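Local atomic coordinates of glutamine amidotransferase subunit pdxT (Thermus thermophilus, PDB entry 2YWD), a protein that probably hydrolyses glutamine to glutamate and ammonia, which is passed to the partner subunit PdxS for the synthesis of pyridoxal 5'-phosphate. Residues V5-F14 against L21-R32; E38-P46 against H182-V191. All blocks are in the same frame, centred on the assembly; numbering follows the deposited sequence.

Interaction 1. Residues V5-F14 against L21-R32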
loop_
_atom_site.group_PDB
_atom_site.type_symbol
_atom_site.label_atom_id
_atom_site.label_comp_id
_atom_site.label_asym_id
_atom_site.label_seq_id
_atom_site.Cartn_x
_atom_site.Cartn_y
_atom_site.Cartn_z
ATOM N N VAL A 5 9.226 -2.999 11.689
ATOM C CA VAL A 5 8.519 -3.050 10.407
ATOM C C VAL A 5 7.563 -4.238 10.359
ATOM O O VAL A 5 7.955 -5.377 10.614
ATOM C CB VAL A 5 9.499 -3.172 9.219
ATOM C CG1 VAL A 5 8.727 -3.131 7.906
ATOM C CG2 VAL A 5 10.527 -2.046 9.264
ATOM N N GLY A 6 6.306 -3.970 10.027
ATOM C CA GLY A 6 5.343 -5.049 9.955
ATOM C C GLY A 6 4.612 -5.098 8.629
ATOM O O GLY A 6 4.646 -4.146 7.847
ATOM N N VAL A 7 3.967 -6.230 8.374
ATOM C CA VAL A 7 3.173 -6.427 7.165
ATOM C C VAL A 7 1.847 -6.986 7.665
ATOM O O VAL A 7 1.834 -7.972 8.399
ATOM C CB VAL A 7 3.821 -7.452 6.208
ATOM C CG1 VAL A 7 2.979 -7.582 4.940
ATOM C CG2 VAL A 7 5.239 -7.016 5.852
ATOM N N LEU A 8 0.739 -6.344 7.301
ATOM C CA LEU A 8 -0.577 -6.810 7.736
ATOM C C LEU A 8 -0.762 -8.209 7.171
ATOM O O LEU A 8 -0.652 -8.412 5.960
ATOM C CB LEU A 8 -1.673 -5.876 7.222
ATOM C CG LEU A 8 -3.069 -6.079 7.816
ATOM C CD1 LEU A 8 -3.033 -5.867 9.328
ATOM C CD2 LEU A 8 -4.030 -5.097 7.171
ATOM N N ALA A 9 -1.031 -9.175 8.045
ATOM C CA ALA A 9 -1.178 -10.564 7.615
ATOM C C ALA A 9 -2.530 -11.190 7.947
ATOM O O ALA A 9 -2.596 -12.312 8.448
ATOM C CB ALA A 9 -0.059 -11.405 8.222
ATOM N N LEU A 10 -3.605 -10.468 7.661
ATOM C CA LEU A 10 -4.943 -10.974 7.919
ATOM C C LEU A 10 -5.411 -11.845 6.759
ATOM O O LEU A 10 -6.162 -12.806 6.949
ATOM C CB LEU A 10 -5.911 -9.808 8.113
ATOM C CG LEU A 10 -5.619 -8.905 9.315
ATOM C CD1 LEU A 10 -6.624 -7.769 9.350
ATOM C CD2 LEU A 10 -5.680 -9.721 10.600
ATOM N N GLN A 11 -4.953 -11.500 5.558
ATOM C CA GLN A 11 -5.312 -12.215 4.335
ATOM C C GLN A 11 -4.408 -11.725 3.220
ATOM O O GLN A 11 -3.862 -10.624 3.290
ATOM C CB GLN A 11 -6.768 -11.908 3.958
ATOM C CG GLN A 11 -7.325 -12.627 2.716
ATOM C CD GLN A 11 -6.821 -12.073 1.378
ATOM O OE1 GLN A 11 -6.702 -10.859 1.191
ATOM N NE2 GLN A 11 -6.550 -12.970 0.433
ATOM N N GLY A 12 -4.230 -12.543 2.194
ATOM C CA GLY A 12 -3.436 -12.085 1.075
ATOM C C GLY A 12 -1.966 -12.414 1.009
ATOM O O GLY A 12 -1.450 -13.269 1.728
ATOM N N ASP A 13 -1.287 -11.672 0.145
ATOM C CA ASP A 13 0.117 -11.887 -0.133
ATOM C C ASP A 13 1.150 -11.103 0.667
ATOM O O ASP A 13 1.969 -10.369 0.107
ATOM C CB ASP A 13 0.313 -11.701 -1.635
ATOM C CG ASP A 13 -0.634 -12.584 -2.443
ATOM O OD1 ASP A 13 -0.737 -13.784 -2.113
ATOM O OD2 ASP A 13 -1.277 -12.093 -3.396
ATOM N N PHE A 14 1.119 -11.285 1.982
ATOM C CA PHE A 14 2.066 -10.623 2.871
ATOM C C PHE A 14 3.416 -11.331 2.779
ATOM O O PHE A 14 4.459 -10.731 3.014
ATOM C CB PHE A 14 1.540 -10.651 4.313
ATOM C CG PHE A 14 1.132 -12.022 4.789
ATOM C CD1 PHE A 14 2.075 -12.917 5.289
ATOM C CD2 PHE A 14 -0.199 -12.423 4.717
ATOM C CE1 PHE A 14 1.696 -14.196 5.711
ATOM C CE2 PHE A 14 -0.589 -13.696 5.135
ATOM C CZ PHE A 14 0.360 -14.582 5.633
ATOM N N LEU A 21 11.416 -7.562 2.077
ATOM C CA LEU A 21 12.022 -6.839 3.191
ATOM C C LEU A 21 13.317 -7.479 3.685
ATOM O O LEU A 21 14.157 -6.804 4.282
ATOM C CB LEU A 21 11.019 -6.706 4.345
ATOM C CG LEU A 21 9.894 -5.690 4.097
ATOM C CD1 LEU A 21 8.829 -5.795 5.184
ATOM C CD2 LEU A 21 10.488 -4.287 4.065
ATOM N N LYS A 22 13.486 -8.774 3.442
ATOM C CA LYS A 22 14.706 -9.449 3.868
ATOM C C LYS A 22 15.916 -8.844 3.158
ATOM O O LYS A 22 17.003 -8.766 3.727
ATOM C CB LYS A 22 14.633 -10.948 3.566
ATOM C CG LYS A 22 13.592 -11.701 4.378
ATOM C CD LYS A 22 13.618 -13.200 4.077
ATOM C CE LYS A 22 13.266 -13.490 2.623
ATOM N NZ LYS A 22 13.199 -14.952 2.330
ATOM N N ARG A 23 15.720 -8.404 1.918
ATOM C CA ARG A 23 16.806 -7.810 1.146
ATOM C C ARG A 23 17.275 -6.494 1.753
ATOM O O ARG A 23 18.321 -5.964 1.380
ATOM C CB ARG A 23 16.378 -7.593 -0.309
ATOM C CG ARG A 23 16.036 -8.885 -1.035
ATOM C CD ARG A 23 16.103 -8.725 -2.548
ATOM N NE ARG A 23 15.743 -9.968 -3.226
ATOM C CZ ARG A 23 14.502 -10.442 -3.313
ATOM N NH1 ARG A 23 13.492 -9.773 -2.773
ATOM N NH2 ARG A 23 14.273 -11.597 -3.925
ATOM N N LEU A 24 16.488 -5.965 2.684
ATOM C CA LEU A 24 16.842 -4.726 3.358
ATOM C C LEU A 24 17.360 -5.064 4.759
ATOM O O LEU A 24 17.575 -4.177 5.584
ATOM C CB LEU A 24 15.624 -3.799 3.457
ATOM C CG LEU A 24 15.036 -3.290 2.136
ATOM C CD1 LEU A 24 13.929 -2.288 2.432
ATOM C CD2 LEU A 24 16.120 -2.629 1.295
ATOM N N GLY A 25 17.553 -6.355 5.010
ATOM C CA GLY A 25 18.041 -6.806 6.302
ATOM C C GLY A 25 16.968 -6.767 7.377
ATOM O O GLY A 25 17.273 -6.824 8.570
ATOM N N ILE A 26 15.711 -6.689 6.949
ATOM C CA ILE A 26 14.575 -6.615 7.867
ATOM C C ILE A 26 13.832 -7.940 8.030
ATOM O O ILE A 26 13.605 -8.659 7.060
ATOM C CB ILE A 26 13.546 -5.554 7.381
ATOM C CG1 ILE A 26 14.169 -4.153 7.409
ATOM C CG2 ILE A 26 12.285 -5.602 8.239
ATOM C CD1 ILE A 26 14.378 -3.596 8.794
ATOM N N GLU A 27 13.478 -8.264 9.269
ATOM C CA GLU A 27 12.697 -9.460 9.556
ATOM C C GLU A 27 11.329 -8.899 9.913
ATOM O O GLU A 27 11.094 -8.464 11.039
ATOM C CB GLU A 27 13.288 -10.245 10.731
ATOM C CG GLU A 27 14.440 -11.152 10.329
ATOM C CD GLU A 27 14.037 -12.168 9.269
ATOM O OE1 GLU A 27 13.081 -12.937 9.514
ATOM O OE2 GLU A 27 14.674 -12.197 8.192
ATOM N N ALA A 28 10.441 -8.888 8.924
ATOM C CA ALA A 28 9.103 -8.338 9.080
ATOM C C ALA A 28 8.218 -9.055 10.086
ATOM O O ALA A 28 8.190 -10.281 10.155
ATOM C CB ALA A 28 8.409 -8.298 7.727
ATOM N N LYS A 29 7.489 -8.264 10.862
ATOM C CA LYS A 29 6.573 -8.797 11.854
ATOM C C LYS A 29 5.206 -8.979 11.201
ATOM O O LYS A 29 4.687 -8.065 10.563
ATOM C CB LYS A 29 6.467 -7.831 13.041
ATOM C CG LYS A 29 5.292 -8.089 13.980
ATOM C CD LYS A 29 5.291 -9.508 14.524
ATOM C CE LYS A 29 4.044 -9.773 15.364
ATOM N NZ LYS A 29 3.999 -11.173 15.886
ATOM N N GLU A 30 4.635 -10.169 11.339
ATOM C CA GLU A 30 3.318 -10.428 10.775
ATOM C C GLU A 30 2.272 -9.861 11.726
ATOM O O GLU A 30 2.183 -10.269 12.881
ATOM C CB GLU A 30 3.107 -11.933 10.568
ATOM C CG GLU A 30 3.839 -12.476 9.351
ATOM C CD GLU A 30 3.674 -13.972 9.173
ATOM O OE1 GLU A 30 2.614 -14.508 9.553
ATOM O OE2 GLU A 30 4.600 -14.611 8.634
ATOM N N VAL A 31 1.498 -8.897 11.239
ATOM C CA VAL A 31 0.472 -8.260 12.052
ATOM C C VAL A 31 -0.880 -8.944 11.856
ATOM O O VAL A 31 -1.437 -8.938 10.757
ATOM C CB VAL A 31 0.355 -6.756 11.701
ATOM C CG1 VAL A 31 -0.721 -6.091 12.546
ATOM C CG2 VAL A 31 1.696 -6.071 11.930
ATOM N N ARG A 32 -1.390 -9.551 12.923
ATOM C CA ARG A 32 -2.681 -10.230 12.881
ATOM C C ARG A 32 -3.600 -9.748 13.995
ATOM O O ARG A 32 -4.793 -10.040 13.989
ATOM C CB ARG A 32 -2.507 -11.744 13.007
ATOM C CG ARG A 32 -1.872 -12.408 11.805
ATOM C CD ARG A 32 -2.119 -13.907 11.834
ATOM N NE ARG A 32 -1.529 -14.566 10.675
ATOM C CZ ARG A 32 -0.222 -14.712 10.490
ATOM N NH1 ARG A 32 0.631 -14.248 11.396
ATOM N NH2 ARG A 32 0.230 -15.318 9.398
HETATM O O HOH W 1 10.832 -5.373 11.798
HETATM O O HOH W 2 -3.108 -14.919 8.267
#

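Interaction 2. Residues E38-P46 against H182-V191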
loop_
_atom_site.group_PDB
_atom_site.type_symbol
_atom_site.label_atom_id
_atom_site.label_comp_id
_atom_site.label_asym_id
_atom_site.label_seq_id
_atom_site.Cartn_x
_atom_site.Cartn_y
_atom_site.Cartn_z
ATOM N N GLU A 38 2.051 -2.352 18.190
ATOM C CA GLU A 38 2.914 -1.719 19.177
ATOM C C GLU A 38 4.386 -1.875 18.824
ATOM O O GLU A 38 4.855 -2.976 18.532
ATOM C CB GLU A 38 2.644 -2.315 20.559
ATOM C CG GLU A 38 3.423 -1.660 21.680
ATOM C CD GLU A 38 3.065 -2.234 23.036
ATOM O OE1 GLU A 38 3.279 -3.449 23.247
ATOM O OE2 GLU A 38 2.567 -1.471 23.890
ATOM N N GLY A 39 5.111 -0.761 18.851
ATOM C CA GLY A 39 6.529 -0.793 18.540
ATOM C C GLY A 39 6.879 -0.626 17.072
ATOM O O GLY A 39 8.054 -0.508 16.727
ATOM N N LEU A 40 5.875 -0.611 16.199
ATOM C CA LEU A 40 6.137 -0.464 14.771
ATOM C C LEU A 40 6.300 0.986 14.332
ATOM O O LEU A 40 5.657 1.888 14.868
ATOM C CB LEU A 40 5.008 -1.093 13.944
ATOM C CG LEU A 40 4.782 -2.606 13.985
ATOM C CD1 LEU A 40 3.600 -2.945 13.085
ATOM C CD2 LEU A 40 6.041 -3.347 13.522
ATOM N N LYS A 41 7.178 1.200 13.359
ATOM C CA LYS A 41 7.398 2.526 12.793
ATOM C C LYS A 41 6.798 2.521 11.391
ATOM O O LYS A 41 6.475 3.569 10.835
ATOM C CB LYS A 41 8.890 2.844 12.684
ATOM C CG LYS A 41 9.605 3.035 14.008
ATOM C CD LYS A 41 11.078 3.337 13.775
ATOM C CE LYS A 41 11.827 3.512 15.090
ATOM N NZ LYS A 41 13.272 3.805 14.864
ATOM N N ALA A 42 6.655 1.325 10.824
ATOM C CA ALA A 42 6.115 1.180 9.476
ATOM C C ALA A 42 5.255 -0.067 9.338
ATOM O O ALA A 42 5.551 -1.109 9.924
ATOM C CB ALA A 42 7.257 1.131 8.463
ATOM N N LEU A 43 4.192 0.051 8.550
ATOM C CA LEU A 43 3.287 -1.061 8.306
ATOM C C LEU A 43 2.951 -1.142 6.821
ATOM O O LEU A 43 2.560 -0.150 6.213
ATOM C CB LEU A 43 1.988 -0.886 9.098
ATOM C CG LEU A 43 0.905 -1.935 8.824
ATOM C CD1 LEU A 43 1.354 -3.287 9.360
ATOM C CD2 LEU A 43 -0.404 -1.513 9.492
ATOM N N ILE A 44 3.121 -2.323 6.241
ATOM C CA ILE A 44 2.796 -2.524 4.837
ATOM C C ILE A 44 1.493 -3.304 4.754
ATOM O O ILE A 44 1.328 -4.310 5.438
ATOM C CB ILE A 44 3.878 -3.340 4.106
ATOM C CG1 ILE A 44 5.195 -2.559 4.076
ATOM C CG2 ILE A 44 3.408 -3.671 2.685
ATOM C CD1 ILE A 44 6.337 -3.312 3.418
ATOM N N VAL A 45 0.564 -2.819 3.938
ATOM C CA VAL A 45 -0.709 -3.496 3.728
ATOM C C VAL A 45 -0.515 -4.075 2.328
ATOM O O VAL A 45 -0.459 -3.338 1.342
ATOM C CB VAL A 45 -1.886 -2.500 3.776
ATOM C CG1 VAL A 45 -3.206 -3.241 3.610
ATOM C CG2 VAL A 45 -1.871 -1.758 5.112
ATOM N N PRO A 46 -0.406 -5.410 2.231
ATOM C CA PRO A 46 -0.186 -6.171 0.996
ATOM C C PRO A 46 -1.283 -6.252 -0.046
ATOM O O PRO A 46 -2.400 -5.783 0.153
ATOM C CB PRO A 46 0.158 -7.553 1.523
ATOM C CG PRO A 46 -0.832 -7.690 2.639
ATOM C CD PRO A 46 -0.733 -6.331 3.341
ATOM N N HIS A 182 10.906 -0.345 -1.432
ATOM C CA HIS A 182 10.692 -0.674 -0.026
ATOM C C HIS A 182 11.626 0.172 0.838
ATOM O O HIS A 182 11.229 0.673 1.892
ATOM C CB HIS A 182 10.953 -2.161 0.240
ATOM C CG HIS A 182 9.824 -3.056 -0.170
ATOM N ND1 HIS A 182 9.549 -3.355 -1.487
ATOM C CD2 HIS A 182 8.895 -3.709 0.568
ATOM C CE1 HIS A 182 8.499 -4.155 -1.544
ATOM N NE2 HIS A 182 8.084 -4.385 -0.312
ATOM N N ARG A 183 12.870 0.330 0.393
ATOM C CA ARG A 183 13.835 1.136 1.145
ATOM C C ARG A 183 13.365 2.590 1.182
ATOM O O ARG A 183 13.476 3.265 2.208
ATOM C CB ARG A 183 15.232 1.040 0.513
ATOM C CG ARG A 183 16.275 1.974 1.145
ATOM C CD ARG A 183 16.443 1.714 2.639
ATOM N NE ARG A 183 17.190 0.490 2.918
ATOM C CZ ARG A 183 17.306 -0.055 4.125
ATOM N NH1 ARG A 183 16.717 0.512 5.171
ATOM N NH2 ARG A 183 18.031 -1.152 4.295
ATOM N N TYR A 184 12.837 3.070 0.058
ATOM C CA TYR A 184 12.326 4.438 -0.027
ATOM C C TYR A 184 11.277 4.622 1.072
ATOM O O TYR A 184 11.251 5.643 1.767
ATOM C CB TYR A 184 11.689 4.671 -1.401
ATOM C CG TYR A 184 10.973 5.996 -1.546
ATOM C CD1 TYR A 184 11.681 7.178 -1.768
ATOM C CD2 TYR A 184 9.586 6.071 -1.439
ATOM C CE1 TYR A 184 11.020 8.405 -1.881
ATOM C CE2 TYR A 184 8.918 7.286 -1.546
ATOM C CZ TYR A 184 9.639 8.449 -1.768
ATOM O OH TYR A 184 8.979 9.655 -1.873
ATOM N N PHE A 185 10.413 3.621 1.224
ATOM C CA PHE A 185 9.365 3.655 2.240
ATOM C C PHE A 185 9.945 3.651 3.656
ATOM O O PHE A 185 9.526 4.438 4.510
ATOM C CB PHE A 185 8.412 2.462 2.065
ATOM C CG PHE A 185 7.414 2.313 3.187
ATOM C CD1 PHE A 185 6.580 3.371 3.540
ATOM C CD2 PHE A 185 7.321 1.120 3.898
ATOM C CE1 PHE A 185 5.666 3.244 4.591
ATOM C CE2 PHE A 185 6.410 0.980 4.951
ATOM C CZ PHE A 185 5.581 2.046 5.296
ATOM N N LEU A 186 10.908 2.772 3.910
ATOM C CA LEU A 186 11.508 2.703 5.238
ATOM C C LEU A 186 12.206 4.012 5.595
ATOM O O LEU A 186 12.187 4.440 6.750
ATOM C CB LEU A 186 12.502 1.543 5.320
ATOM C CG LEU A 186 11.906 0.151 5.103
ATOM C CD1 LEU A 186 12.946 -0.898 5.481
ATOM C CD2 LEU A 186 10.648 -0.018 5.951
ATOM N N GLU A 187 12.819 4.644 4.603
ATOM C CA GLU A 187 13.507 5.909 4.828
ATOM C C GLU A 187 12.515 6.988 5.257
ATOM O O GLU A 187 12.776 7.739 6.195
ATOM C CB GLU A 187 14.247 6.348 3.559
ATOM C CG GLU A 187 15.471 5.496 3.221
ATOM C CD GLU A 187 16.692 5.841 4.065
ATOM O OE1 GLU A 187 17.271 6.929 3.853
ATOM O OE2 GLU A 187 17.072 5.028 4.941
ATOM N N LEU A 188 11.371 7.062 4.583
ATOM C CA LEU A 188 10.381 8.071 4.936
ATOM C C LEU A 188 9.715 7.747 6.278
ATOM O O LEU A 188 9.178 8.636 6.945
ATOM C CB LEU A 188 9.336 8.211 3.818
ATOM C CG LEU A 188 8.253 7.154 3.587
ATOM C CD1 LEU A 188 7.139 7.312 4.617
ATOM C CD2 LEU A 188 7.679 7.330 2.187
ATOM N N ALA A 189 9.763 6.479 6.677
ATOM C CA ALA A 189 9.178 6.053 7.948
ATOM C C ALA A 189 10.188 6.280 9.072
ATOM O O ALA A 189 9.866 6.139 10.252
ATOM C CB ALA A 189 8.795 4.579 7.885
ATOM N N GLY A 190 11.414 6.625 8.693
ATOM C CA GLY A 190 12.449 6.870 9.681
ATOM C C GLY A 190 13.041 5.602 10.268
ATOM O O GLY A 190 13.523 5.604 11.398
ATOM N N VAL A 191 13.005 4.513 9.506
ATOM C CA VAL A 191 13.554 3.249 9.982
ATOM C C VAL A 191 15.056 3.215 9.740
ATOM O O VAL A 191 15.502 3.805 8.731
ATOM C CB VAL A 191 12.905 2.046 9.262
ATOM C CG1 VAL A 191 13.630 0.756 9.631
ATOM C CG2 VAL A 191 11.438 1.947 9.642
ATOM O OXT VAL A 191 15.761 2.582 10.556
HETATM O O HOH W 3 7.194 6.061 11.113
HETATM O O HOH W 4 14.414 1.987 13.224
#

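Interaction 1. Residues V5-F14 against L21-R32
V5, V7 and A9 pair through their backbones with K29 and V31, closing the first beta-alpha-beta crossover of the class I glutamine amidotransferase fold. The parallel ladder alternates: K29 N gives to V5 O (2.9 Å), V7 N to K29 O, V31 N to V7 O, and A9 N to V31 O (2.8 Å). The first is nearly straight, 173° at the hydrogen.

On the face carrying V7, L21 CD1 of the connecting helix fits between V5 CG1 and V7 CG2, 3.8 Å from the former, while I26 CG2 meets V5 CB. V7 CG2 also touches A28 CB. The chain reaches this packing through a Schellman motif, in which I26 N bonds to L21 O, G25 N bonds to K22 O, and G25 takes positive phi.

Past the ladder, A9 CB sits in the corner made by two flat groups, over the centre of the F14 ring (3.6 Å above its plane) and over the centre of the R32 guanidinium, whose planes lie 82° apart. A salt bridge from R32 NH2 to E30 OE1 helps fix the guanidinium's rotation. Water 2 completes this end, donating to A9 O and accepting from R32 NE at 2.9 Å.

Interaction 2. Residues E38-P46 against H182-V191
F185 swings its ring away from its own backbone nitrogen (chi1 172°), which carries it from the C-terminal helix onto strand 42-45, where I44 turns CG1 away from its own carbonyl carbon (chi1 -65°) and extends to CD1. The two residues meet obliquely, I44 CG1 lying 3.8 Å from F185 CE2. The same ring carbon touches A42 CB at 3.6 Å, and F185 CZ approaches L43 O, so the ring spans three consecutive strand residues.

This is helix-on-sheet packing in the alpha/beta core of the glutaminase: the short axes approach to 9.4 Å, and the helix runs at 142° to the strand. Small residues permit the close fit at the helix end, where A189 CB sits 3.8 Å from A42 CB. Beyond it, positive phi at G190 ends the helix in a Schellman motif, and V191 CG2 folds back beside K41 CB. At the other end, I44 CD1 meets H182 CD2, the two side chains crossing at about a right angle. The imidazole is positioned by H17 ND1, which is hydrogen-bonded to H182 NE2, and H182 touches the predicted catalytic Cys-His-Glu triad. F185 also meets the ring of F78 on strand 76-80.

Polar links between the segments run through water. Water 3 donates to both K41 O (2.6 Å) and A189 O (2.8 Å), while water 4 accepts from K41 NZ and donates to V191 OXT. The contact is therefore apolar at its centre, with the charged K41 and the C-terminal carboxylate joined through solvent at its margin.

In the fold
Interactions 1 and 2 meet in one sheet, where strands 5-8 and 42-45 are neighbours: probable hydrogen bonds run from L8 N to I44 O and from I44 N to G6 O. Interaction 1 is partly buried and joins a sheet-edge strand to its neighbour, so backbone hydrogen bonding dominates, with a salt bridge toward the surface. Interaction 2 is the more buried, and sets a helix against an inner strand by side-chain packing. It also joins parts of the chain far apart in sequence, whereas interaction 1 is local. L21 of helix 14-22 touches both I44 and H182, tying the two contacts together on one side of the sheet.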